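Local coordinates for enoyl-CoA hydratase (Mycobacterium avium subsp. paratuberculosis, PDB 4LK5), which probably acts on acyl-CoA thioesters as a crotonase-like member of the enoyl-CoA hydratase/isomerase family, though its exact reaction is not established, at residues 153-159 with 211-217; 172-178 with 260-265. All coordinates share one frame; numbering follows the deposited sequence.

Contact 1: 153-159 with 211-217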
ATOM      1  N   VAL C 153      -4.920  13.953   7.280  1.00 36.69           N
ATOM      2  CA  VAL C 153      -4.004  13.884   8.372  1.00 38.65           C
ATOM      3  C   VAL C 153      -4.782  13.242   9.501  1.00 36.34           C
ATOM      4  O   VAL C 153      -5.914  13.638   9.766  1.00 34.65           O
ATOM      5  CB  VAL C 153      -3.552  15.319   8.742  1.00 38.41           C
ATOM      6  CG1 VAL C 153      -2.828  15.330  10.072  1.00 39.63           C
ATOM      7  CG2 VAL C 153      -2.668  15.864   7.647  1.00 36.09           C
ATOM      8  N   VAL C 154      -4.195  12.239  10.137  1.00 36.51           N
ATOM      9  CA  VAL C 154      -4.827  11.622  11.287  1.00 36.70           C
ATOM     10  C   VAL C 154      -3.902  11.683  12.496  1.00 36.22           C
ATOM     11  O   VAL C 154      -2.867  11.049  12.524  1.00 38.77           O
ATOM     12  CB  VAL C 154      -5.251  10.184  10.968  1.00 39.26           C
ATOM     13  CG1 VAL C 154      -6.070   9.575  12.096  1.00 39.42           C
ATOM     14  CG2 VAL C 154      -6.051  10.171   9.692  1.00 39.94           C
ATOM     15  N   LEU C 155      -4.299  12.479  13.490  1.00 39.19           N
ATOM     16  CA  LEU C 155      -3.564  12.632  14.744  1.00 37.13           C
ATOM     17  C   LEU C 155      -4.265  11.812  15.818  1.00 35.56           C
ATOM     18  O   LEU C 155      -5.443  11.973  16.055  1.00 32.26           O
ATOM     19  CB  LEU C 155      -3.555  14.095  15.151  1.00 36.77           C
ATOM     20  CG  LEU C 155      -2.554  15.090  14.512  1.00 35.18           C
ATOM     21  CD1 LEU C 155      -1.894  14.614  13.249  1.00 35.59           C
ATOM     22  CD2 LEU C 155      -3.205  16.429  14.286  1.00 34.05           C
ATOM     23  N   ALA C 156      -3.516  10.920  16.441  1.00 36.61           N
ATOM     24  CA  ALA C 156      -4.025  10.070  17.473  1.00 41.65           C
ATOM     25  C   ALA C 156      -3.320  10.272  18.838  1.00 46.04           C
ATOM     26  O   ALA C 156      -2.129  10.587  18.910  1.00 44.84           O
ATOM     27  CB  ALA C 156      -3.904   8.629  17.028  1.00 44.41           C
ATOM     28  N   SER C 157      -4.114  10.131  19.902  1.00 47.41           N
ATOM     29  CA  SER C 157      -3.642   9.959  21.267  1.00 46.20           C
ATOM     30  C   SER C 157      -3.153   8.535  21.496  1.00 48.13           C
ATOM     31  O   SER C 157      -3.652   7.578  20.883  1.00 42.15           O
ATOM     32  CB  SER C 157      -4.797  10.215  22.240  1.00 45.51           C
ATOM     33  OG  SER C 157      -4.478   9.738  23.536  1.00 48.26           O
ATOM     34  N   GLU C 158      -2.219   8.371  22.421  1.00 50.56           N
ATOM     35  CA  GLU C 158      -1.861   7.024  22.842  1.00 56.26           C
ATOM     36  C   GLU C 158      -3.078   6.283  23.413  1.00 54.47           C
ATOM     37  O   GLU C 158      -3.100   5.063  23.396  1.00 48.07           O
ATOM     38  CB  GLU C 158      -0.667   7.026  23.807  1.00 59.64           C
ATOM     39  CG  GLU C 158       0.616   7.322  23.050  1.00 68.55           C
ATOM     40  CD  GLU C 158       1.884   6.957  23.786  1.00 74.08           C
ATOM     41  OE1 GLU C 158       2.070   7.456  24.917  1.00 75.48           O
ATOM     42  OE2 GLU C 158       2.702   6.201  23.196  1.00 69.22           O
ATOM     43  N   ASN C 159      -4.093   7.017  23.874  1.00 53.66           N
ATOM     44  CA  ASN C 159      -5.361   6.404  24.336  1.00 57.33           C
ATOM     45  C   ASN C 159      -6.258   5.845  23.233  1.00 53.00           C
ATOM     46  O   ASN C 159      -7.091   4.981  23.484  1.00 49.65           O
ATOM     47  CB  ASN C 159      -6.190   7.409  25.152  1.00 58.61           C
ATOM     48  CG  ASN C 159      -5.629   7.632  26.554  1.00 58.24           C
ATOM     49  OD1 ASN C 159      -4.713   6.927  27.000  1.00 53.18           O
ATOM     50  ND2 ASN C 159      -6.185   8.624  27.258  1.00 59.53           N
ATOM     51  N   VAL C 211      -1.935   6.082  10.562  1.00 38.40           N
ATOM     52  CA  VAL C 211      -2.110   7.458  11.062  1.00 39.52           C
ATOM     53  C   VAL C 211      -0.846   8.277  10.977  1.00 39.59           C
ATOM     54  O   VAL C 211       0.254   7.762  10.833  1.00 35.89           O
ATOM     55  CB  VAL C 211      -2.617   7.525  12.518  1.00 41.17           C
ATOM     56  CG1 VAL C 211      -3.881   6.685  12.676  1.00 43.06           C
ATOM     57  CG2 VAL C 211      -1.556   7.064  13.500  1.00 41.74           C
ATOM     58  N   THR C 212      -1.036   9.575  11.083  1.00 37.96           N
ATOM     59  CA  THR C 212      -0.002  10.503  10.806  1.00 38.41           C
ATOM     60  C   THR C 212       0.932  10.642  12.026  1.00 42.89           C
ATOM     61  O   THR C 212       2.185  10.648  11.892  1.00 38.10           O
ATOM     62  CB  THR C 212      -0.644  11.830  10.391  1.00 37.36           C
ATOM     63  OG1 THR C 212      -1.593  11.563   9.340  1.00 31.98           O
ATOM     64  CG2 THR C 212       0.426  12.795   9.887  1.00 38.49           C
ATOM     65  N   ALA C 213       0.332  10.724  13.215  1.00 42.75           N
ATOM     66  CA  ALA C 213       1.120  10.837  14.443  1.00 43.31           C
ATOM     67  C   ALA C 213       0.373  10.415  15.693  1.00 40.80           C
ATOM     68  O   ALA C 213      -0.843  10.481  15.750  1.00 39.09           O
ATOM     69  CB  ALA C 213       1.662  12.259  14.598  1.00 42.62           C
ATOM     70  N   VAL C 214       1.147   9.984  16.681  1.00 43.07           N
ATOM     71  CA  VAL C 214       0.648   9.547  17.976  1.00 45.96           C
ATOM     72  C   VAL C 214       1.283  10.464  19.006  1.00 46.63           C
ATOM     73  O   VAL C 214       2.450  10.773  18.915  1.00 47.53           O
ATOM     74  CB  VAL C 214       1.066   8.088  18.303  1.00 47.52           C
ATOM     75  CG1 VAL C 214       0.520   7.655  19.667  1.00 47.03           C
ATOM     76  CG2 VAL C 214       0.611   7.113  17.204  1.00 50.36           C
ATOM     77  N   TYR C 215       0.516  10.888  19.995  1.00 49.56           N
ATOM     78  CA  TYR C 215       1.050  11.710  21.067  1.00 49.72           C
ATOM     79  C   TYR C 215       0.617  11.129  22.392  1.00 50.76           C
ATOM     80  O   TYR C 215      -0.500  10.641  22.505  1.00 51.78           O
ATOM     81  CB  TYR C 215       0.513  13.126  20.969  1.00 45.59           C
ATOM     82  CG  TYR C 215       0.753  13.748  19.635  1.00 48.52           C
ATOM     83  CD1 TYR C 215       2.033  13.931  19.161  1.00 51.45           C
ATOM     84  CD2 TYR C 215      -0.298  14.167  18.842  1.00 50.35           C
ATOM     85  CE1 TYR C 215       2.256  14.510  17.930  1.00 51.05           C
ATOM     86  CE2 TYR C 215      -0.084  14.744  17.608  1.00 46.85           C
ATOM     87  CZ  TYR C 215       1.191  14.905  17.158  1.00 48.89           C
ATOM     88  OH  TYR C 215       1.414  15.471  15.930  1.00 52.77           O
ATOM     89  N   PRO C 216       1.488  11.207  23.412  1.00 56.12           N
ATOM     90  CA  PRO C 216       1.012  10.868  24.761  1.00 55.01           C
ATOM     91  C   PRO C 216      -0.257  11.654  25.119  1.00 50.57           C
ATOM     92  O   PRO C 216      -0.382  12.838  24.765  1.00 48.68           O
ATOM     93  CB  PRO C 216       2.194  11.282  25.654  1.00 53.35           C
ATOM     94  CG  PRO C 216       3.398  11.188  24.763  1.00 53.15           C
ATOM     95  CD  PRO C 216       2.884  11.703  23.440  1.00 54.87           C
ATOM     96  N   ALA C 217      -1.197  10.985  25.778  1.00 48.74           N
ATOM     97  CA  ALA C 217      -2.483  11.600  26.159  1.00 48.46           C
ATOM     98  C   ALA C 217      -2.337  12.991  26.776  1.00 49.98           C
ATOM     99  O   ALA C 217      -2.988  13.956  26.341  1.00 49.92           O
ATOM    100  CB  ALA C 217      -3.254  10.678  27.100  1.00 45.75           C
TER

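Contact 2: 172-178 with 260-265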
HETATM    1  N   MSE C 172     -20.815  -5.396   6.610  1.00 40.22           N
HETATM    2  CA  MSE C 172     -19.576  -5.228   5.873  1.00 35.33           C
HETATM    3  C   MSE C 172     -19.063  -3.827   6.091  1.00 33.95           C
HETATM    4  O   MSE C 172     -19.797  -2.961   6.593  1.00 35.21           O
HETATM    5  CB  MSE C 172     -19.848  -5.546   4.396  1.00 34.52           C
HETATM    6  CG  MSE C 172     -20.360  -4.329   3.668  1.00 35.39           C
HETATM    7 SE   MSE C 172     -20.839  -4.753   1.834  1.00 38.87          SE
HETATM    8  CE  MSE C 172     -19.157  -4.576   0.803  1.00 37.26           C
ATOM      9  N   PRO C 173     -17.800  -3.571   5.712  1.00 35.52           N
ATOM     10  CA  PRO C 173     -17.290  -2.198   5.876  1.00 35.13           C
ATOM     11  C   PRO C 173     -18.000  -1.249   4.978  1.00 35.40           C
ATOM     12  O   PRO C 173     -18.277  -1.588   3.858  1.00 37.77           O
ATOM     13  CB  PRO C 173     -15.817  -2.298   5.470  1.00 36.00           C
ATOM     14  CG  PRO C 173     -15.437  -3.748   5.547  1.00 36.80           C
ATOM     15  CD  PRO C 173     -16.713  -4.564   5.524  1.00 37.16           C
ATOM     16  N   ASP C 174     -18.342  -0.067   5.461  1.00 38.87           N
ATOM     17  CA  ASP C 174     -18.928   0.913   4.567  1.00 37.44           C
ATOM     18  C   ASP C 174     -18.155   2.213   4.741  1.00 36.71           C
ATOM     19  O   ASP C 174     -17.101   2.213   5.376  1.00 40.70           O
ATOM     20  CB  ASP C 174     -20.471   1.004   4.727  1.00 41.12           C
ATOM     21  CG  ASP C 174     -20.932   1.289   6.149  1.00 42.84           C
ATOM     22  OD1 ASP C 174     -20.362   2.145   6.814  1.00 43.80           O
ATOM     23  OD2 ASP C 174     -21.913   0.680   6.605  1.00 51.28           O
ATOM     24  N   GLY C 175     -18.610   3.290   4.123  1.00 35.48           N
ATOM     25  CA  GLY C 175     -17.868   4.559   4.165  1.00 36.77           C
ATOM     26  C   GLY C 175     -16.528   4.555   3.430  1.00 36.93           C
ATOM     27  O   GLY C 175     -15.636   5.340   3.739  1.00 34.69           O
ATOM     28  N   GLY C 176     -16.406   3.672   2.449  1.00 35.87           N
ATOM     29  CA  GLY C 176     -15.199   3.544   1.666  1.00 35.74           C
ATOM     30  C   GLY C 176     -14.071   2.806   2.340  1.00 34.48           C
ATOM     31  O   GLY C 176     -12.999   2.764   1.776  1.00 36.32           O
ATOM     32  N   ALA C 177     -14.304   2.265   3.541  1.00 31.50           N
ATOM     33  CA  ALA C 177     -13.324   1.453   4.241  1.00 33.32           C
ATOM     34  C   ALA C 177     -12.710   0.295   3.395  1.00 35.82           C
ATOM     35  O   ALA C 177     -11.532  -0.021   3.586  1.00 38.06           O
ATOM     36  CB  ALA C 177     -13.926   0.891   5.520  1.00 32.05           C
ATOM     37  N   SER C 178     -13.477  -0.311   2.474  1.00 34.73           N
ATOM     38  CA  SER C 178     -12.921  -1.334   1.543  1.00 36.09           C
ATOM     39  C   SER C 178     -11.802  -0.808   0.589  1.00 36.60           C
ATOM     40  O   SER C 178     -10.990  -1.590   0.078  1.00 33.35           O
ATOM     41  CB  SER C 178     -14.028  -2.057   0.762  1.00 40.01           C
ATOM     42  OG  SER C 178     -14.755  -1.195  -0.100  1.00 40.75           O
ATOM     43  N   ARG C 260     -20.402  -0.373  -4.219  1.00 37.94           N
ATOM     44  CA  ARG C 260     -20.495  -1.793  -3.856  1.00 36.08           C
ATOM     45  C   ARG C 260     -21.000  -1.919  -2.465  1.00 34.77           C
ATOM     46  O   ARG C 260     -21.711  -2.836  -2.170  1.00 33.60           O
ATOM     47  CB  ARG C 260     -19.161  -2.499  -3.823  1.00 42.78           C
ATOM     48  CG  ARG C 260     -18.597  -2.935  -5.141  1.00 47.28           C
ATOM     49  CD  ARG C 260     -17.135  -3.301  -4.976  1.00 46.24           C
ATOM     50  NE  ARG C 260     -16.479  -2.971  -6.224  1.00 52.08           N
ATOM     51  CZ  ARG C 260     -15.424  -2.177  -6.392  1.00 48.21           C
ATOM     52  NH1 ARG C 260     -14.747  -1.598  -5.382  1.00 45.47           N
ATOM     53  NH2 ARG C 260     -15.024  -2.003  -7.631  1.00 50.54           N
ATOM     54  N   GLU C 261     -20.541  -1.017  -1.604  1.00 37.65           N
ATOM     55  CA  GLU C 261     -20.852  -1.019  -0.179  1.00 39.08           C
ATOM     56  C   GLU C 261     -22.344  -0.753   0.029  1.00 37.87           C
ATOM     57  O   GLU C 261     -22.980  -1.467   0.801  1.00 36.78           O
ATOM     58  CB  GLU C 261     -19.953   0.003   0.579  1.00 39.97           C
ATOM     59  CG  GLU C 261     -18.478  -0.444   0.638  1.00 40.43           C
ATOM     60  CD  GLU C 261     -17.440   0.588   1.149  1.00 41.69           C
ATOM     61  OE1 GLU C 261     -17.802   1.732   1.581  1.00 38.53           O
ATOM     62  OE2 GLU C 261     -16.227   0.216   1.127  1.00 38.27           O
ATOM     63  N   PHE C 262     -22.885   0.231  -0.701  1.00 38.58           N
ATOM     64  CA  PHE C 262     -24.329   0.473  -0.781  1.00 41.60           C
ATOM     65  C   PHE C 262     -25.168  -0.764  -1.170  1.00 41.19           C
ATOM     66  O   PHE C 262     -26.044  -1.163  -0.413  1.00 40.49           O
ATOM     67  CB  PHE C 262     -24.640   1.590  -1.751  1.00 43.57           C
ATOM     68  CG  PHE C 262     -26.101   1.855  -1.865  1.00 49.59           C
ATOM     69  CD1 PHE C 262     -26.781   2.454  -0.821  1.00 48.64           C
ATOM     70  CD2 PHE C 262     -26.810   1.463  -2.991  1.00 55.59           C
ATOM     71  CE1 PHE C 262     -28.137   2.677  -0.908  1.00 50.62           C
ATOM     72  CE2 PHE C 262     -28.175   1.696  -3.086  1.00 56.68           C
ATOM     73  CZ  PHE C 262     -28.834   2.298  -2.038  1.00 52.19           C
ATOM     74  N   ASP C 263     -24.886  -1.368  -2.325  1.00 40.38           N
ATOM     75  CA  ASP C 263     -25.561  -2.617  -2.753  1.00 42.04           C
ATOM     76  C   ASP C 263     -25.384  -3.788  -1.792  1.00 41.81           C
ATOM     77  O   ASP C 263     -26.213  -4.661  -1.708  1.00 46.60           O
ATOM     78  CB  ASP C 263     -25.032  -3.099  -4.105  1.00 45.06           C
ATOM     79  CG  ASP C 263     -25.223  -2.082  -5.230  1.00 47.64           C
ATOM     80  OD1 ASP C 263     -26.158  -1.247  -5.198  1.00 49.84           O
ATOM     81  OD2 ASP C 263     -24.408  -2.124  -6.160  1.00 53.59           O
ATOM     82  N   GLY C 264     -24.278  -3.829  -1.087  1.00 40.04           N
ATOM     83  CA  GLY C 264     -24.032  -4.919  -0.181  1.00 40.47           C
ATOM     84  C   GLY C 264     -24.645  -4.708   1.187  1.00 43.68           C
ATOM     85  O   GLY C 264     -25.242  -5.644   1.711  1.00 43.27           O
ATOM     86  N   GLN C 265     -24.495  -3.501   1.764  1.00 43.71           N
ATOM     87  CA  GLN C 265     -25.027  -3.225   3.092  1.00 45.12           C
ATOM     88  C   GLN C 265     -26.520  -3.254   3.060  1.00 41.49           C
ATOM     89  O   GLN C 265     -27.096  -3.758   4.009  1.00 45.42           O
ATOM     90  CB  GLN C 265     -24.638  -1.862   3.692  1.00 44.34           C
ATOM     91  CG  GLN C 265     -23.299  -1.756   4.372  1.00 44.43           C
ATOM     92  CD  GLN C 265     -23.082  -2.547   5.655  1.00 39.19           C
ATOM     93  OE1 GLN C 265     -23.192  -3.759   5.686  1.00 37.28           O
ATOM     94  NE2 GLN C 265     -22.586  -1.868   6.661  1.00 40.51           N
TER
HETATM   95  O   HOH W   1     -14.766  -2.357  -2.618  1.00 35.48           O

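Contact 1: 153-159 with 211-217
With chi1 at -52°, Thr212 holds OG1 beside its own backbone N, where the hydroxyl oxygen accepts the amide of Val154 (N to OG1 2.8 Å) in a nearly straight bond. A threonine suits the loop that enters strand 213-215, outermost in the chain's crotonase-fold sheet, because its hydroxyl takes an N-H before the regular parallel ladder with 153-157 begins. Val154 O then receives two amides, Thr212 N at 2.8 Å and Ala213 N at 3.3 Å, and the ladder runs on through Ala156 N to Ala213 O, Tyr215 N to Ala156 O and Glu158 N to Tyr215 O.

Tyr215 has chi1 at -54°, which puts CG beside its backbone N and turns an edge of the ring to Leu155, CE2 lying 4.0 Å from Leu155 CG. Helix 217-233 covers this face. On the other, small Ala156 and branched Val214 pack on helix 202-208. The side chains of Val154 and Val211 cross at about a right angle, their CG1 atoms 3.7 Å apart, and Ile188 of the second subunit packs on Val154. Just past strand 153-157, Glu158 CG touches Val214 CG1, and an ST turn closes the strand: Ser157 OG accepts Asn159 N at 2.8 Å.

Contact 2: 172-178 with 260-265
Glu261 points from helix 254-269 straight at the start of helix 177-185, its chain extended (chi2 170°) so that the carboxylate lies against backbone amides. OE1 uses its syn lone pair for Gly176 N, a short 2.5 Å away, while OE2 takes Ser178 N at 3.1 Å, nearly along its own C-O axis. Ser178 OG also donates to OE2, at a distance too short to be trusted. A water joins the same OG to the guanidinium of Arg260, donating to Ser178 OG and accepting from Arg260 NH1 at 2.9 Å.

The turn presenting these amides is type I' from Asp174 to Ala177. Its two central residues, Gly175 and Gly176, both have positive phi, a backbone shape that glycine adopts readily, and Gly176 is also the N-cap of the helix.

One turn further along helix 254-269, Gln265 bends at chi2 and sets its amide across the other end of the loop. NE2 gives a hydrogen in the amide plane to Asp174 OD2 (2.6 Å), approaching on the anti side and tilted out of the carboxylate plane, with carboxylate and amide planes 55° apart. OE1 meanwhile accepts Met172 N at 3.0 Å from above its carbonyl plane, 48° out of it, rather than on a lone pair. The selenomethionine Met172 completes the packing obliquely to both polar side chains: its selenium lies 3.8 Å from Gly264 CA, an approach made possible by the missing side chain of that glycine. Asp174 O is held in turn by Ser146 OG of helix 143-150, and Thr242 of the third subunit packs on Met172 and Pro173.

With its carboxylate buried at the N-terminus of a helix, Glu261 would be expected to offset the partial positive charge of the amides there, and the helix end probably stabilises the ionised form in return.

Contacts 1 and 2 lie on opposite sides of the chain's centre, with their centres 26 Å apart and their nearest atoms about 12 Å from each other. Along the chain their segments alternate: strand 153-157 is followed, after strand 161-163, by loop 172-178, and strand 213-215 precedes helix 254-269. Contact 1 finishes one edge of the six-stranded sheet of this chain, whereas contact 2 joins a loop and helix start to a late helix. The second subunit meets contact 1 and the third meets contact 2. Contact 2 probably borders the acyl-CoA pocket, since Asp174 touches Ser146 and Phe166, which align with the two glutamates of classical hydratases; contact 1 is remote from it.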